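Local coordinates for possible protein of nuclear scaffold (Encephalitozoon cuniculi, PDB 3KAE) that is the tetratricopeptide-repeat N-terminal domain of the anaphase-promoting complex subunit Cdc27, forms a homodimer and probably serves the assembly of that complex through protein-protein contacts, at residues 11-15 against 16-20; 115-118 against 119-122. One frame throughout, in Å; residues are numbered along the deposited sequence.

Contact 1: 11-15 against 16-20; sequences KSIRY and RDYET
A Schellman motif closes helix 5-14, with D17 and R16 donating from beyond its end to the carbonyls of S12 and I13. D17 N reaches S12 O at 2.7 Å, the 6→1 bond of the motif, and R16 N bonds to I13 O, its 5→2 partner, also at 2.7 Å. R16 makes the turn with positive phi (64°). Its side chain bends at chi2 (-61°) and folds back over the helix end, where I13 O lies 3.2 Å above one face of the R16 guanidinium, offset toward its rim. In the guanidinium plane, R16 NH1 donates to Y18 OH (2.9 Å, 160°). A water links NH2 to R14 O, and NE bonds to Y67 of the second subunit, so the flat group is fixed from several directions. I13 CG2 also approaches Y18 CE1. D17 then caps helix 18-31: OD2 accepts from T20 OG1 at 2.6 Å, and OD1 takes a weak bond from T20 N. Nearby, T20 CG2 packs 3.5 Å from S12 OG, whose hydrogen-bond partner is K8 O. A Schellman C-cap running straight into an aspartate N-cap is a tight helix-turn-helix joint, here at the start of a tetratricopeptide-repeat array.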
ATOM      1  N   LYS C  11       9.927  -5.834  -7.956  1.00 50.18           N
ATOM      2  CA  LYS C  11       9.757  -7.115  -7.298  1.00 36.98           C
ATOM      3  C   LYS C  11       9.552  -6.978  -5.799  1.00 46.21           C
ATOM      4  O   LYS C  11       8.753  -7.711  -5.209  1.00 52.88           O
ATOM      5  CB  LYS C  11      10.913  -8.067  -7.612  1.00 48.30           C
ATOM      6  CG  LYS C  11      10.571  -9.506  -7.271  1.00 49.87           C
ATOM      7  CD  LYS C  11      11.697 -10.459  -7.622  1.00 79.55           C
ATOM      8  CE  LYS C  11      11.828 -10.657  -9.122  1.00 91.08           C
ATOM      9  NZ  LYS C  11      12.928 -11.614  -9.449  1.00 99.25           N
ATOM     10  N   SER C  12      10.251  -6.029  -5.181  1.00 42.66           N
ATOM     11  CA  SER C  12      10.106  -5.802  -3.747  1.00 49.61           C
ATOM     12  C   SER C  12       8.748  -5.199  -3.381  1.00 43.40           C
ATOM     13  O   SER C  12       8.218  -5.451  -2.288  1.00 40.64           O
ATOM     14  CB  SER C  12      11.224  -4.879  -3.230  1.00 50.00           C
ATOM     15  OG  SER C  12      12.499  -5.367  -3.585  1.00 72.22           O
ATOM     16  N   ILE C  13       8.218  -4.366  -4.276  1.00 38.45           N
ATOM     17  CA  ILE C  13       6.904  -3.771  -4.049  1.00 54.45           C
ATOM     18  C   ILE C  13       5.848  -4.876  -4.106  1.00 45.77           C
ATOM     19  O   ILE C  13       5.086  -5.062  -3.173  1.00 34.31           O
ATOM     20  CB  ILE C  13       6.619  -2.673  -5.078  1.00 49.60           C
ATOM     21  CG1 ILE C  13       7.558  -1.489  -4.809  1.00 39.34           C
ATOM     22  CG2 ILE C  13       5.148  -2.255  -5.011  1.00 49.53           C
ATOM     23  CD1 ILE C  13       7.912  -0.664  -6.032  1.00 42.86           C
ATOM     24  N   ARG C  14       5.871  -5.635  -5.197  1.00 44.98           N
ATOM     25  CA  ARG C  14       5.026  -6.807  -5.368  1.00 35.47           C
ATOM     26  C   ARG C  14       5.085  -7.755  -4.178  1.00 48.11           C
ATOM     27  O   ARG C  14       4.107  -8.414  -3.876  1.00 56.76           O
ATOM     28  CB  ARG C  14       5.358  -7.523  -6.677  1.00 39.51           C
ATOM     29  CG  ARG C  14       5.031  -8.995  -6.684  1.00 70.30           C
ATOM     30  CD  ARG C  14       4.914  -9.522  -8.106  1.00 78.73           C
ATOM     31  NE  ARG C  14       6.203  -9.712  -8.758  1.00 83.36           N
ATOM     32  CZ  ARG C  14       6.749 -10.902  -8.999  1.00 88.98           C
ATOM     33  NH1 ARG C  14       6.116 -12.012  -8.645  1.00 81.46           N
ATOM     34  NH2 ARG C  14       7.930 -10.986  -9.603  1.00 85.69           N
ATOM     35  N   TYR C  15       6.205  -7.800  -3.464  1.00 58.71           N
ATOM     36  CA  TYR C  15       6.291  -8.668  -2.279  1.00 34.08           C
ATOM     37  C   TYR C  15       6.031  -7.906  -0.986  1.00 30.11           C
ATOM     38  O   TYR C  15       6.075  -8.468   0.110  1.00 34.50           O
ATOM     39  CB  TYR C  15       7.634  -9.421  -2.230  1.00 43.80           C
ATOM     40  CG  TYR C  15       7.678 -10.619  -3.165  1.00 43.50           C
ATOM     41  CD1 TYR C  15       8.054 -10.473  -4.490  1.00 44.50           C
ATOM     42  CD2 TYR C  15       7.323 -11.894  -2.718  1.00 44.50           C
ATOM     43  CE1 TYR C  15       8.091 -11.561  -5.351  1.00 46.52           C
ATOM     44  CE2 TYR C  15       7.344 -12.990  -3.573  1.00 46.83           C
ATOM     45  CZ  TYR C  15       7.728 -12.813  -4.888  1.00 52.68           C
ATOM     46  OH  TYR C  15       7.756 -13.888  -5.742  1.00 60.82           O
ATOM     47  N   ARG C  16       5.746  -6.620  -1.112  1.00 35.66           N
ATOM     48  CA  ARG C  16       5.420  -5.798   0.042  1.00 43.39           C
ATOM     49  C   ARG C  16       6.633  -5.723   0.943  1.00 41.33           C
ATOM     50  O   ARG C  16       6.533  -5.452   2.145  1.00 47.57           O
ATOM     51  CB  ARG C  16       4.172  -6.314   0.796  1.00 37.83           C
ATOM     52  CG  ARG C  16       2.957  -6.587  -0.109  1.00 39.92           C
ATOM     53  CD  ARG C  16       2.461  -5.324  -0.845  1.00 30.89           C
ATOM     54  NE  ARG C  16       1.824  -5.683  -2.100  1.00 42.67           N
ATOM     55  CZ  ARG C  16       1.613  -4.837  -3.100  1.00 45.19           C
ATOM     56  NH1 ARG C  16       1.984  -3.574  -2.978  1.00 35.05           N
ATOM     57  NH2 ARG C  16       1.037  -5.257  -4.221  1.00 45.52           N
ATOM     58  N   ASP C  17       7.792  -5.959   0.341  1.00 48.94           N
ATOM     59  CA  ASP C  17       9.070  -5.757   1.016  1.00 49.63           C
ATOM     60  C   ASP C  17       9.546  -4.319   0.749  1.00 53.42           C
ATOM     61  O   ASP C  17      10.389  -4.070  -0.133  1.00 41.27           O
ATOM     62  CB  ASP C  17      10.119  -6.755   0.517  1.00 53.37           C
ATOM     63  CG  ASP C  17      11.484  -6.532   1.158  1.00 56.99           C
ATOM     64  OD1 ASP C  17      11.590  -5.726   2.119  1.00 47.19           O
ATOM     65  OD2 ASP C  17      12.461  -7.156   0.693  1.00 68.63           O
ATOM     66  N   TYR C  18       8.993  -3.384   1.512  1.00 40.84           N
ATOM     67  CA  TYR C  18       9.124  -1.966   1.209  1.00 41.02           C
ATOM     68  C   TYR C  18      10.481  -1.421   1.655  1.00 41.67           C
ATOM     69  O   TYR C  18      11.059  -0.594   0.963  1.00 50.61           O
ATOM     70  CB  TYR C  18       7.958  -1.164   1.828  1.00 47.66           C
ATOM     71  CG  TYR C  18       6.575  -1.443   1.203  1.00 47.06           C
ATOM     72  CD1 TYR C  18       6.438  -1.609  -0.176  1.00 39.00           C
ATOM     73  CD2 TYR C  18       5.409  -1.505   1.994  1.00 47.13           C
ATOM     74  CE1 TYR C  18       5.206  -1.846  -0.757  1.00 35.31           C
ATOM     75  CE2 TYR C  18       4.145  -1.753   1.411  1.00 28.90           C
ATOM     76  CZ  TYR C  18       4.063  -1.909   0.034  1.00 42.95           C
ATOM     77  OH  TYR C  18       2.858  -2.142  -0.580  1.00 46.01           O
ATOM     78  N   GLU C  19      10.985  -1.886   2.798  1.00 41.05           N
ATOM     79  CA  GLU C  19      12.339  -1.507   3.260  1.00 43.27           C
ATOM     80  C   GLU C  19      13.395  -1.733   2.172  1.00 36.01           C
ATOM     81  O   GLU C  19      14.207  -0.862   1.864  1.00 44.89           O
ATOM     82  CB  GLU C  19      12.723  -2.260   4.529  1.00 37.14           C
ATOM     83  CG  GLU C  19      11.813  -1.967   5.741  1.00 41.56           C
ATOM     84  CD  GLU C  19      11.734  -0.489   6.073  1.00 80.46           C
ATOM     85  OE1 GLU C  19      12.537   0.289   5.528  1.00 92.67           O
ATOM     86  OE2 GLU C  19      10.867  -0.099   6.884  1.00101.41           O
ATOM     87  N   THR C  20      13.361  -2.889   1.542  1.00 35.07           N
ATOM     88  CA  THR C  20      14.274  -3.134   0.435  1.00 36.30           C
ATOM     89  C   THR C  20      14.065  -2.131  -0.690  1.00 49.52           C
ATOM     90  O   THR C  20      15.018  -1.610  -1.250  1.00 68.00           O
ATOM     91  CB  THR C  20      14.113  -4.554  -0.101  1.00 33.50           C
ATOM     92  OG1 THR C  20      14.425  -5.471   0.944  1.00 43.02           O
ATOM     93  CG2 THR C  20      15.008  -4.794  -1.276  1.00 34.30           C
TER
HETATM   94  O   HOH W   1       1.452  -8.379  -4.787  1.00 52.57           O

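Contact 2: 115-118 against 119-122; sequences FFES and LLGD
The carboxylate of D122 turns one face to the S118 carbonyl, whose O stands almost squarely above CG of D122 at 3.5 Å. With CG beside its own backbone N (chi1 -67°), the aspartate leans back along the helix over the preceding turn. D122 OD1 is hydrogen-bonded to Y137 and S148, outside the turn. The carboxylate of E117 is approached from above its plane by L120 CD2, which lies 4.2 Å from OE1 of E117; that same oxygen is bonded to H136. Of the two phenyl rings, F115 stacks against Y15 of the second subunit, while F116 packs on L89 and V108 of its own chain.

All these groups radiate from one regular stretch of helix 113-126. L119 N bonds to F115 O at 3.1 Å, L120 N to F116 O at 2.7 Å and D122 N to S118 O at 3.0 Å. G121 N is shared, with its main bond to E117 O and a weak one to S118 O. In the manner of tetratricopeptide-repeat arrays, the helix is packed on several of its sides by other helices: S118 and E117 meet S140 of helix 130-143, L120 touches L89 and H136, and L119 reaches L85, S69 and K73.

Both leucines also rest on the helix backbone, L119 CB being 3.4 Å from F115 O. The L120 side chain is nearly eclipsed about its CB-CG bond (chi2 12°), so the exact placing of its methyls is uncertain. The side chain of S118 touches L146 as well as S140.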
ATOM      1  N   PHE C 115     -10.678  10.884 -10.135  1.00 51.97           N
ATOM      2  CA  PHE C 115      -9.878  10.679  -8.923  1.00 45.81           C
ATOM      3  C   PHE C 115      -9.535  11.964  -8.161  1.00 40.30           C
ATOM      4  O   PHE C 115      -9.553  11.970  -6.934  1.00 48.06           O
ATOM      5  CB  PHE C 115      -8.615   9.889  -9.267  1.00 48.94           C
ATOM      6  CG  PHE C 115      -8.897   8.486  -9.669  1.00 51.01           C
ATOM      7  CD1 PHE C 115      -9.157   7.520  -8.706  1.00 39.13           C
ATOM      8  CD2 PHE C 115      -8.965   8.138 -11.004  1.00 49.99           C
ATOM      9  CE1 PHE C 115      -9.432   6.227  -9.074  1.00 37.12           C
ATOM     10  CE2 PHE C 115      -9.266   6.847 -11.380  1.00 48.58           C
ATOM     11  CZ  PHE C 115      -9.488   5.889 -10.414  1.00 42.59           C
ATOM     12  N   PHE C 116      -9.248  13.042  -8.891  1.00 48.26           N
ATOM     13  CA  PHE C 116      -8.956  14.345  -8.280  1.00 59.51           C
ATOM     14  C   PHE C 116     -10.208  14.996  -7.673  1.00 55.08           C
ATOM     15  O   PHE C 116     -10.172  15.496  -6.551  1.00 46.82           O
ATOM     16  CB  PHE C 116      -8.318  15.308  -9.298  1.00 53.33           C
ATOM     17  CG  PHE C 116      -7.220  14.691 -10.120  1.00 74.15           C
ATOM     18  CD1 PHE C 116      -6.171  14.013  -9.512  1.00 67.33           C
ATOM     19  CD2 PHE C 116      -7.222  14.803 -11.501  1.00 79.68           C
ATOM     20  CE1 PHE C 116      -5.160  13.454 -10.266  1.00 61.33           C
ATOM     21  CE2 PHE C 116      -6.203  14.243 -12.260  1.00 69.55           C
ATOM     22  CZ  PHE C 116      -5.177  13.568 -11.644  1.00 60.54           C
ATOM     23  N   GLU C 117     -11.305  14.994  -8.424  1.00 47.49           N
ATOM     24  CA  GLU C 117     -12.578  15.554  -7.945  1.00 55.82           C
ATOM     25  C   GLU C 117     -13.105  14.781  -6.744  1.00 59.51           C
ATOM     26  O   GLU C 117     -13.669  15.362  -5.820  1.00 53.66           O
ATOM     27  CB  GLU C 117     -13.623  15.556  -9.063  1.00 54.59           C
ATOM     28  CG  GLU C 117     -13.262  16.453 -10.242  1.00 56.60           C
ATOM     29  CD  GLU C 117     -13.303  17.923  -9.889  1.00 68.54           C
ATOM     30  OE1 GLU C 117     -13.767  18.252  -8.778  1.00 79.16           O
ATOM     31  OE2 GLU C 117     -12.879  18.749 -10.725  1.00 68.80           O
ATOM     32  N   SER C 118     -12.899  13.466  -6.761  1.00 51.57           N
ATOM     33  CA  SER C 118     -13.306  12.613  -5.656  1.00 47.56           C
ATOM     34  C   SER C 118     -12.539  12.962  -4.387  1.00 56.02           C
ATOM     35  O   SER C 118     -13.132  13.163  -3.325  1.00 44.53           O
ATOM     36  CB  SER C 118     -13.094  11.140  -6.015  1.00 39.52           C
ATOM     37  OG  SER C 118     -13.296  10.316  -4.883  1.00 48.24           O
ATOM     38  N   LEU C 119     -11.218  13.038  -4.516  1.00 52.83           N
ATOM     39  CA  LEU C 119     -10.342  13.364  -3.401  1.00 54.43           C
ATOM     40  C   LEU C 119     -10.634  14.781  -2.931  1.00 43.31           C
ATOM     41  O   LEU C 119     -10.671  15.064  -1.743  1.00 44.03           O
ATOM     42  CB  LEU C 119      -8.883  13.219  -3.850  1.00 66.51           C
ATOM     43  CG  LEU C 119      -7.746  12.878  -2.875  1.00 73.04           C
ATOM     44  CD1 LEU C 119      -6.938  14.097  -2.523  1.00 74.20           C
ATOM     45  CD2 LEU C 119      -8.237  12.145  -1.609  1.00 55.76           C
ATOM     46  N   LEU C 120     -10.841  15.666  -3.892  1.00 40.64           N
ATOM     47  CA  LEU C 120     -11.246  17.030  -3.618  1.00 52.93           C
ATOM     48  C   LEU C 120     -12.582  17.066  -2.844  1.00 45.92           C
ATOM     49  O   LEU C 120     -12.786  17.912  -1.973  1.00 57.24           O
ATOM     50  CB  LEU C 120     -11.379  17.742  -4.950  1.00 60.32           C
ATOM     51  CG  LEU C 120     -10.694  19.073  -5.200  1.00 70.69           C
ATOM     52  CD1 LEU C 120      -9.665  19.526  -4.188  1.00 77.65           C
ATOM     53  CD2 LEU C 120     -10.295  19.292  -6.654  1.00 70.08           C
ATOM     54  N   GLY C 121     -13.463  16.120  -3.135  1.00 44.03           N
ATOM     55  CA  GLY C 121     -14.738  16.055  -2.451  1.00 50.69           C
ATOM     56  C   GLY C 121     -14.517  15.692  -1.000  1.00 58.17           C
ATOM     57  O   GLY C 121     -15.075  16.322  -0.097  1.00 54.48           O
ATOM     58  N   ASP C 122     -13.695  14.669  -0.780  1.00 51.78           N
ATOM     59  CA  ASP C 122     -13.345  14.219   0.570  1.00 53.11           C
ATOM     60  C   ASP C 122     -12.695  15.324   1.384  1.00 56.25           C
ATOM     61  O   ASP C 122     -13.051  15.545   2.546  1.00 56.42           O
ATOM     62  CB  ASP C 122     -12.398  13.015   0.507  1.00 48.72           C
ATOM     63  CG  ASP C 122     -13.065  11.776  -0.063  1.00 57.65           C
ATOM     64  OD1 ASP C 122     -14.316  11.779  -0.164  1.00 62.23           O
ATOM     65  OD2 ASP C 122     -12.347  10.804  -0.412  1.00 54.46           O
TER

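Contact 1 comes first along the chain, at the joint between helices 5-14 and 18-31 near the N-terminus, and contact 2 follows within helix 113-126, close to the centre of the chain. They share no helix and do not touch: their centres are 28 Å apart and their nearest atoms about 16 Å. Both belong to the all-helical tetratricopeptide-repeat architecture, one as a turn between helices, the other as a buried helix body. The dimer brings the two regions together, because F115 of one subunit stacks on Y15 and packs on K11 of the other. Elements distant within one chain thus become neighbours across the homodimer interface.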